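PDB 5C1C: pectinesterase from Aspergillus niger, which hydrolyses the methyl esters of galacturonosyl units in pectin, releasing methanol, and is probably involved in the maceration of plant tissue. Local coordinates for residues A[34-39]-A[51-56]; A[129-134]-A[293-298]. The protein carries 1 engineered substitution. All coordinates share one frame; numbering follows the deposited sequence.

Contact 1 of 2, residues A[34-39]-A[51-56]; sequences SSACIY and IDYAGD. Engineered in segment 51-56: D56 (natural residue Asn).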
ATOM      1  N   SER A  34      18.888  17.824  -1.380  1.00 24.59           N
ATOM      2  CA  SER A  34      19.734  16.871  -0.673  1.00 25.45           C
ATOM      3  C   SER A  34      18.874  15.723  -0.133  1.00 24.36           C
ATOM      4  O   SER A  34      17.690  15.900   0.145  1.00 23.04           O
ATOM      5  CB  SER A  34      20.442  17.562   0.484  1.00 26.18           C
ATOM      6  OG  SER A  34      21.150  18.695   0.008  1.00 28.98           O
ATOM      7  N   SER A  35      19.466  14.544  -0.011  1.00 24.33           N
ATOM      8  CA  SER A  35      18.760  13.445   0.620  1.00 24.19           C
ATOM      9  C   SER A  35      18.580  13.830   2.088  1.00 23.06           C
ATOM     10  O   SER A  35      19.373  14.590   2.650  1.00 21.87           O
ATOM     11  CB  SER A  35      19.515  12.124   0.458  1.00 24.87           C
ATOM     12  OG  SER A  35      20.709  12.136   1.206  1.00 26.56           O
ATOM     13  N   ALA A  36      17.497  13.355   2.687  1.00 21.38           N
ATOM     14  CA  ALA A  36      17.194  13.684   4.066  1.00 21.04           C
ATOM     15  C   ALA A  36      16.486  12.535   4.735  1.00 20.34           C
ATOM     16  O   ALA A  36      15.961  11.632   4.071  1.00 18.88           O
ATOM     17  CB  ALA A  36      16.332  14.923   4.133  1.00 21.10           C
ATOM     18  N   CYS A  37      16.456  12.583   6.057  1.00 20.09           N
ATOM     19  CA  CYS A  37      15.680  11.614   6.799  1.00 20.64           C
ATOM     20  C   CYS A  37      15.158  12.168   8.113  1.00 20.13           C
ATOM     21  O   CYS A  37      15.718  13.120   8.686  1.00 20.50           O
ATOM     22  CB  CYS A  37      16.473  10.320   7.026  1.00 21.63           C
ATOM     23  SG  CYS A  37      18.044  10.482   7.912  1.00 23.25           S
ATOM     24  N   ILE A  38      14.067  11.554   8.557  1.00 18.98           N
ATOM     25  CA  ILE A  38      13.337  11.948   9.749  1.00 17.98           C
ATOM     26  C   ILE A  38      13.048  10.661  10.518  1.00 17.28           C
ATOM     27  O   ILE A  38      12.594   9.675   9.930  1.00 17.68           O
ATOM     28  CB  ILE A  38      12.000  12.643   9.392  1.00 17.65           C
ATOM     29  CG1 ILE A  38      12.250  13.965   8.666  1.00 18.22           C
ATOM     30  CG2 ILE A  38      11.171  12.920  10.641  1.00 17.36           C
ATOM     31  CD1 ILE A  38      11.002  14.589   8.088  1.00 18.30           C
ATOM     32  N   TYR A  39      13.345  10.684  11.811  1.00 16.41           N
ATOM     33  CA  TYR A  39      13.058   9.591  12.729  1.00 15.79           C
ATOM     34  C   TYR A  39      11.920  10.034  13.620  1.00 15.30           C
ATOM     35  O   TYR A  39      11.978  11.127  14.202  1.00 15.63           O
ATOM     36  CB  TYR A  39      14.287   9.287  13.588  1.00 15.84           C
ATOM     37  CG  TYR A  39      14.004   8.412  14.788  1.00 15.81           C
ATOM     38  CD1 TYR A  39      13.814   7.048  14.646  1.00 15.66           C
ATOM     39  CD2 TYR A  39      13.955   8.951  16.074  1.00 16.22           C
ATOM     40  CE1 TYR A  39      13.542   6.242  15.744  1.00 15.77           C
ATOM     41  CE2 TYR A  39      13.706   8.148  17.175  1.00 16.53           C
ATOM     42  CZ  TYR A  39      13.504   6.788  17.000  1.00 16.08           C
ATOM     43  OH  TYR A  39      13.254   5.987  18.097  1.00 17.23           O
ATOM     44  N   ILE A  51       3.697  14.862   1.502  1.00 20.09           N
ATOM     45  CA  ILE A  51       5.132  14.695   1.378  1.00 21.03           C
ATOM     46  C   ILE A  51       5.506  15.149  -0.016  1.00 20.89           C
ATOM     47  O   ILE A  51       5.279  14.424  -0.995  1.00 19.93           O
ATOM     48  CB  ILE A  51       5.603  13.231   1.535  1.00 22.01           C
ATOM     49  CG1 ILE A  51       4.969  12.547   2.756  1.00 23.11           C
ATOM     50  CG2 ILE A  51       7.126  13.172   1.600  1.00 21.86           C
ATOM     51  CD1 ILE A  51       5.215  13.227   4.076  1.00 23.61           C
ATOM     52  N   ASP A  52       6.067  16.347  -0.114  1.00 21.07           N
ATOM     53  CA  ASP A  52       6.448  16.895  -1.412  1.00 22.22           C
ATOM     54  C   ASP A  52       7.891  17.394  -1.438  1.00 22.01           C
ATOM     55  O   ASP A  52       8.253  18.194  -2.290  1.00 22.83           O
ATOM     56  CB  ASP A  52       5.470  18.004  -1.831  1.00 24.02           C
ATOM     57  CG  ASP A  52       5.454  19.183  -0.861  1.00 25.62           C
ATOM     58  OD1 ASP A  52       6.304  19.247   0.046  1.00 25.86           O
ATOM     59  OD2 ASP A  52       4.575  20.050  -1.011  1.00 28.95           O
ATOM     60  N   TYR A  53       8.718  16.899  -0.529  1.00 20.72           N
ATOM     61  CA  TYR A  53      10.129  17.281  -0.468  1.00 20.63           C
ATOM     62  C   TYR A  53      10.833  17.027  -1.807  1.00 21.00           C
ATOM     63  O   TYR A  53      10.593  15.999  -2.464  1.00 19.94           O
ATOM     64  CB  TYR A  53      10.819  16.479   0.636  1.00 20.21           C
ATOM     65  CG  TYR A  53      12.282  16.795   0.845  1.00 20.02           C
ATOM     66  CD1 TYR A  53      12.685  18.060   1.250  1.00 20.22           C
ATOM     67  CD2 TYR A  53      13.263  15.817   0.671  1.00 19.67           C
ATOM     68  CE1 TYR A  53      14.021  18.350   1.460  1.00 20.58           C
ATOM     69  CE2 TYR A  53      14.605  16.095   0.883  1.00 19.96           C
ATOM     70  CZ  TYR A  53      14.976  17.373   1.281  1.00 20.47           C
ATOM     71  OH  TYR A  53      16.299  17.701   1.492  1.00 20.97           O
ATOM     72  N   ALA A  54      11.714  17.952  -2.194  1.00 21.28           N
ATOM     73  CA  ALA A  54      12.352  17.903  -3.513  1.00 21.84           C
ATOM     74  C   ALA A  54      13.436  16.841  -3.599  1.00 21.74           C
ATOM     75  O   ALA A  54      13.698  16.323  -4.667  1.00 22.03           O
ATOM     76  CB  ALA A  54      12.921  19.265  -3.894  1.00 22.57           C
ATOM     77  N   GLY A  55      14.087  16.547  -2.481  1.00 21.59           N
ATOM     78  CA  GLY A  55      15.120  15.523  -2.445  1.00 21.66           C
ATOM     79  C   GLY A  55      14.551  14.159  -2.105  1.00 21.20           C
ATOM     80  O   GLY A  55      13.334  13.987  -2.052  1.00 20.90           O
ATOM     81  N   ASP A  56      15.444  13.202  -1.867  1.00 21.40           N
ATOM     82  CA  ASP A  56      15.060  11.851  -1.456  1.00 21.43           C
ATOM     83  C   ASP A  56      14.884  11.797   0.054  1.00 20.16           C
ATOM     84  O   ASP A  56      15.846  11.954   0.807  1.00 19.42           O
ATOM     85  CB  ASP A  56      16.109  10.832  -1.893  1.00 22.97           C
ATOM     86  CG  ASP A  56      16.064  10.538  -3.397  1.00 24.62           C
ATOM     87  OD1 ASP A  56      15.077  10.889  -4.087  1.00 24.68           O
ATOM     88  OD2 ASP A  56      17.029   9.932  -3.885  1.00 26.99           O
TER
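S34 meets the loop between strands 49-51 and 57-61 through its backbone carbonyl, which accepts a hydrogen bond from the phenol of Y53, 2.6 Å from S34 O to Y53 OH. The hydroxyl is tilted 31° from the carbonyl plane, while the oxygen itself lies at the edge of the ring, near its plane. With CG of Y53 anti to the backbone N (chi1 -178°), the ring reaches across to S34, and its hydroxyl also has a weak hydrogen bond with S32 OG. Within the loop, the backbone N of G55 sits 3.3 Å above one face of the Y53 ring, offset toward the rim.

At S35 it is the backbone that comes close: CA makes a CH...O contact of 3.3 Å with D56 O. The same oxygen takes the N-H of A36 in a nearly straight bond, 2.9 Å from A36 N to D56 O with 164° at the hydrogen. D56 is engineered (Asn in the natural sequence), but acts here through its main chain. The methyl of A36 turns toward the loop and packs obliquely against the Y53 ring, CB lying 3.9 Å from CE2 of Y53. Next along the strand, C37 is disulfide-bonded to C10, I38 packs on A25 and L26 of helix 22-29, and Y53 on L29 of the same helix.

Both acceptors are main-chain carbonyls, with one backbone N-H and one phenol as donors. The loop, where the chain turns from strand 49-51 back to strand 57-61, beside strand 36-40, is thus held by main chain and side chain alike.

Contact 2 of 2, residues A[129-134]-A[293-298]; sequences GFYGCQ and DWIDRS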
ATOM      1  N   GLY A 129       9.118   3.360  -1.719  1.00 15.42           N
ATOM      2  CA  GLY A 129       9.376   2.124  -0.988  1.00 15.15           C
ATOM      3  C   GLY A 129       8.796   2.176   0.402  1.00 14.92           C
ATOM      4  O   GLY A 129       9.048   3.122   1.152  1.00 14.91           O
ATOM      5  N   PHE A 130       8.038   1.141   0.752  1.00 14.68           N
ATOM      6  CA  PHE A 130       7.400   1.031   2.047  1.00 14.18           C
ATOM      7  C   PHE A 130       7.758  -0.316   2.680  1.00 14.89           C
ATOM      8  O   PHE A 130       7.582  -1.372   2.065  1.00 15.15           O
ATOM      9  CB  PHE A 130       5.892   1.162   1.880  1.00 13.99           C
ATOM     10  CG  PHE A 130       5.459   2.471   1.265  1.00 13.71           C
ATOM     11  CD1 PHE A 130       5.204   3.576   2.069  1.00 13.89           C
ATOM     12  CD2 PHE A 130       5.289   2.600  -0.113  1.00 14.31           C
ATOM     13  CE1 PHE A 130       4.793   4.782   1.518  1.00 13.69           C
ATOM     14  CE2 PHE A 130       4.869   3.812  -0.672  1.00 13.94           C
ATOM     15  CZ  PHE A 130       4.630   4.898   0.146  1.00 13.80           C
ATOM     16  N   TYR A 131       8.265  -0.256   3.907  1.00 14.42           N
ATOM     17  CA  TYR A 131       8.871  -1.397   4.567  1.00 14.41           C
ATOM     18  C   TYR A 131       8.336  -1.503   5.979  1.00 14.16           C
ATOM     19  O   TYR A 131       8.543  -0.613   6.794  1.00 13.93           O
ATOM     20  CB  TYR A 131      10.390  -1.224   4.630  1.00 15.03           C
ATOM     21  CG  TYR A 131      11.040  -0.975   3.292  1.00 15.45           C
ATOM     22  CD1 TYR A 131      11.494  -2.025   2.508  1.00 15.64           C
ATOM     23  CD2 TYR A 131      11.185   0.306   2.810  1.00 15.91           C
ATOM     24  CE1 TYR A 131      12.087  -1.796   1.277  1.00 16.25           C
ATOM     25  CE2 TYR A 131      11.781   0.547   1.583  1.00 16.45           C
ATOM     26  CZ  TYR A 131      12.231  -0.506   0.824  1.00 16.70           C
ATOM     27  OH  TYR A 131      12.829  -0.251  -0.388  1.00 16.73           O
ATOM     28  N   GLY A 132       7.650  -2.598   6.280  1.00 14.40           N
ATOM     29  CA  GLY A 132       7.139  -2.799   7.623  1.00 14.17           C
ATOM     30  C   GLY A 132       6.105  -1.798   8.081  1.00 14.44           C
ATOM     31  O   GLY A 132       5.996  -1.519   9.277  1.00 15.09           O
ATOM     32  N   CYS A 133       5.328  -1.261   7.146  1.00 14.34           N
ATOM     33  CA  CYS A 133       4.315  -0.255   7.462  1.00 14.64           C
ATOM     34  C   CYS A 133       2.923  -0.894   7.547  1.00 14.85           C
ATOM     35  O   CYS A 133       2.711  -2.015   7.092  1.00 14.75           O
ATOM     36  CB  CYS A 133       4.311   0.845   6.397  1.00 14.30           C
ATOM     37  SG  CYS A 133       5.822   1.840   6.331  1.00 15.48           S
ATOM     38  N   GLN A 134       1.991  -0.180   8.159  1.00 15.16           N
ATOM     39  CA  GLN A 134       0.586  -0.580   8.154  1.00 15.41           C
ATOM     40  C   GLN A 134      -0.233   0.536   7.524  1.00 15.32           C
ATOM     41  O   GLN A 134       0.049   1.720   7.741  1.00 14.60           O
ATOM     42  CB  GLN A 134       0.073  -0.841   9.561  1.00 16.63           C
ATOM     43  CG  GLN A 134       0.884  -1.873  10.331  1.00 18.02           C
ATOM     44  CD  GLN A 134       0.204  -2.304  11.618  1.00 20.87           C
ATOM     45  OE1 GLN A 134      -0.990  -2.643  11.609  1.00 23.51           O
ATOM     46  NE2 GLN A 134       0.962  -2.336  12.734  1.00 20.70           N
ATOM     47  N   ASP A 293      18.428  -0.245  -7.901  1.00 23.26           N
ATOM     48  CA  ASP A 293      19.029   1.028  -7.492  1.00 24.41           C
ATOM     49  C   ASP A 293      18.309   1.672  -6.316  1.00 23.39           C
ATOM     50  O   ASP A 293      18.913   2.423  -5.557  1.00 23.32           O
ATOM     51  CB  ASP A 293      18.999   2.058  -8.633  1.00 25.32           C
ATOM     52  CG  ASP A 293      19.741   1.602  -9.869  1.00 25.85           C
ATOM     53  OD1 ASP A 293      20.471   0.589  -9.804  1.00 28.93           O
ATOM     54  OD2 ASP A 293      19.578   2.283 -10.903  1.00 32.56           O
ATOM     55  N   TRP A 294      17.009   1.427  -6.194  1.00 22.48           N
ATOM     56  CA  TRP A 294      16.215   2.124  -5.176  1.00 21.56           C
ATOM     57  C   TRP A 294      15.562   1.242  -4.114  1.00 21.50           C
ATOM     58  O   TRP A 294      15.287   1.718  -3.019  1.00 20.81           O
ATOM     59  CB  TRP A 294      15.183   3.033  -5.834  1.00 21.11           C
ATOM     60  CG  TRP A 294      14.154   2.384  -6.725  1.00 20.23           C
ATOM     61  CD1 TRP A 294      14.257   2.160  -8.060  1.00 20.46           C
ATOM     62  CD2 TRP A 294      12.828   1.974  -6.352  1.00 20.30           C
ATOM     63  NE1 TRP A 294      13.096   1.604  -8.544  1.00 20.17           N
ATOM     64  CE2 TRP A 294      12.203   1.476  -7.515  1.00 19.51           C
ATOM     65  CE3 TRP A 294      12.116   1.964  -5.143  1.00 19.48           C
ATOM     66  CZ2 TRP A 294      10.902   0.982  -7.510  1.00 19.88           C
ATOM     67  CZ3 TRP A 294      10.822   1.463  -5.140  1.00 19.25           C
ATOM     68  CH2 TRP A 294      10.231   0.973  -6.311  1.00 19.41           C
ATOM     69  N   ILE A 295      15.332  -0.029  -4.414  1.00 21.50           N
ATOM     70  CA  ILE A 295      14.734  -0.932  -3.442  1.00 22.46           C
ATOM     71  C   ILE A 295      15.779  -1.265  -2.385  1.00 24.19           C
ATOM     72  O   ILE A 295      16.934  -1.506  -2.721  1.00 23.51           O
ATOM     73  CB  ILE A 295      14.200  -2.216  -4.114  1.00 22.81           C
ATOM     74  CG1 ILE A 295      12.878  -1.882  -4.814  1.00 22.96           C
ATOM     75  CG2 ILE A 295      14.001  -3.345  -3.107  1.00 23.10           C
ATOM     76  CD1 ILE A 295      12.255  -3.043  -5.536  1.00 22.95           C
ATOM     77  N   ASP A 296      15.366  -1.232  -1.121  1.00 25.71           N
ATOM     78  CA  ASP A 296      16.231  -1.606   0.003  1.00 29.74           C
ATOM     79  C   ASP A 296      16.390  -3.128  -0.021  1.00 34.19           C
ATOM     80  O   ASP A 296      15.516  -3.881   0.442  1.00 35.19           O
ATOM     81  CB  ASP A 296      15.629  -1.144   1.333  1.00 28.53           C
ATOM     82  CG  ASP A 296      16.579  -1.313   2.513  1.00 29.20           C
ATOM     83  OD1 ASP A 296      17.514  -2.142   2.440  1.00 28.87           O
ATOM     84  OD2 ASP A 296      16.370  -0.622   3.533  1.00 26.46           O
ATOM     85  N   ARG A 297      17.500  -3.555  -0.602  1.00 39.77           N
ATOM     86  CA  ARG A 297      17.860  -4.963  -0.668  1.00 46.24           C
ATOM     87  C   ARG A 297      18.121  -5.547   0.711  1.00 47.04           C
ATOM     88  O   ARG A 297      17.610  -6.631   1.032  1.00 49.98           O
ATOM     89  CB  ARG A 297      19.119  -5.152  -1.515  1.00 48.40           C
ATOM     90  CG  ARG A 297      19.713  -6.549  -1.401  1.00 51.30           C
ATOM     91  CD  ARG A 297      20.309  -7.039  -2.709  1.00 52.20           C
ATOM     92  NE  ARG A 297      21.416  -7.961  -2.489  1.00 55.34           N
ATOM     93  CZ  ARG A 297      22.667  -7.597  -2.214  1.00 55.53           C
ATOM     94  NH1 ARG A 297      22.995  -6.313  -2.117  1.00 57.03           N
ATOM     95  NH2 ARG A 297      23.599  -8.526  -2.042  1.00 57.14           N
ATOM     96  N   SER A 298      18.944  -4.845   1.497  1.00 44.72           N
ATOM     97  CA  SER A 298      19.312  -5.302   2.842  1.00 43.90           C
ATOM     98  C   SER A 298      18.061  -5.675   3.632  1.00 39.97           C
ATOM     99  O   SER A 298      18.039  -6.680   4.328  1.00 40.51           O
ATOM    100  CB  SER A 298      20.144  -4.244   3.594  1.00 44.44           C
ATOM    101  OG  SER A 298      19.368  -3.107   3.933  1.00 44.47           O
TER
HETATM  102  O   HOH W   1      13.364   2.064  -1.210  1.00 18.86           O
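The hydroxyl of Y131 is gripped by two partners, the backbone N-H of D296 and a water. The N-H bond is almost straight, 2.8 Å from D296 N to Y131 OH with 171° at the hydrogen. The water lies in the plane of the ring at its edge, 2.5 Å from Y131 OH, and donates to the carbonyl oxygen of W294, so the phenol is joined to the tail both directly and through a bridge.

Next to this bond, CB of D296 packs obliquely on the ring, 3.5 Å from CZ of Y131. With CG of D296 anti to the backbone N (chi1 -171°), the carboxylate, its plane turned 66° from the ring, is carried away from the bonded N-H toward its own partners. Its OD1 receives S298 OG on the syn lone pair, 2.6 Å between S298 OG and D296 OD1, as well as the N-H of Y299; OD2 is bonded to the hydroxyl of Y104.

Y131 stacks on Y104 of the adjacent strand 102-104, while W294 and I295 reach Y150 on strand 148-152, at the other flank of strand 128-131. The segment following helix 291-294 therefore lies across three neighbouring strands of the ten-stranded parallel sheet, with I295 also touching helix 283-287.

Overall arrangement
Both contacts reach the ten-stranded parallel sheet of the beta-helix, contact 1 at strand 36-40, second from one edge, and contact 2 at the interior strand 128-131. Their centres lie about 15 Å apart, without touching. Contact 1 is local and partly buried, joining the start of a strand to the loop that leads into its neighbour 57-61; contact 2 is buried and brings the C-terminal tail back over strands far earlier in the sequence. In each a tyrosine hydroxyl meets the main chain, but in contrary roles: Y53 donates to a carbonyl, whereas Y131 accepts an N-H. Water takes part in contact 2, and hydrogen bonds of the D296 carboxylate extend it, while contact 1 adds a backbone-to-backbone bond.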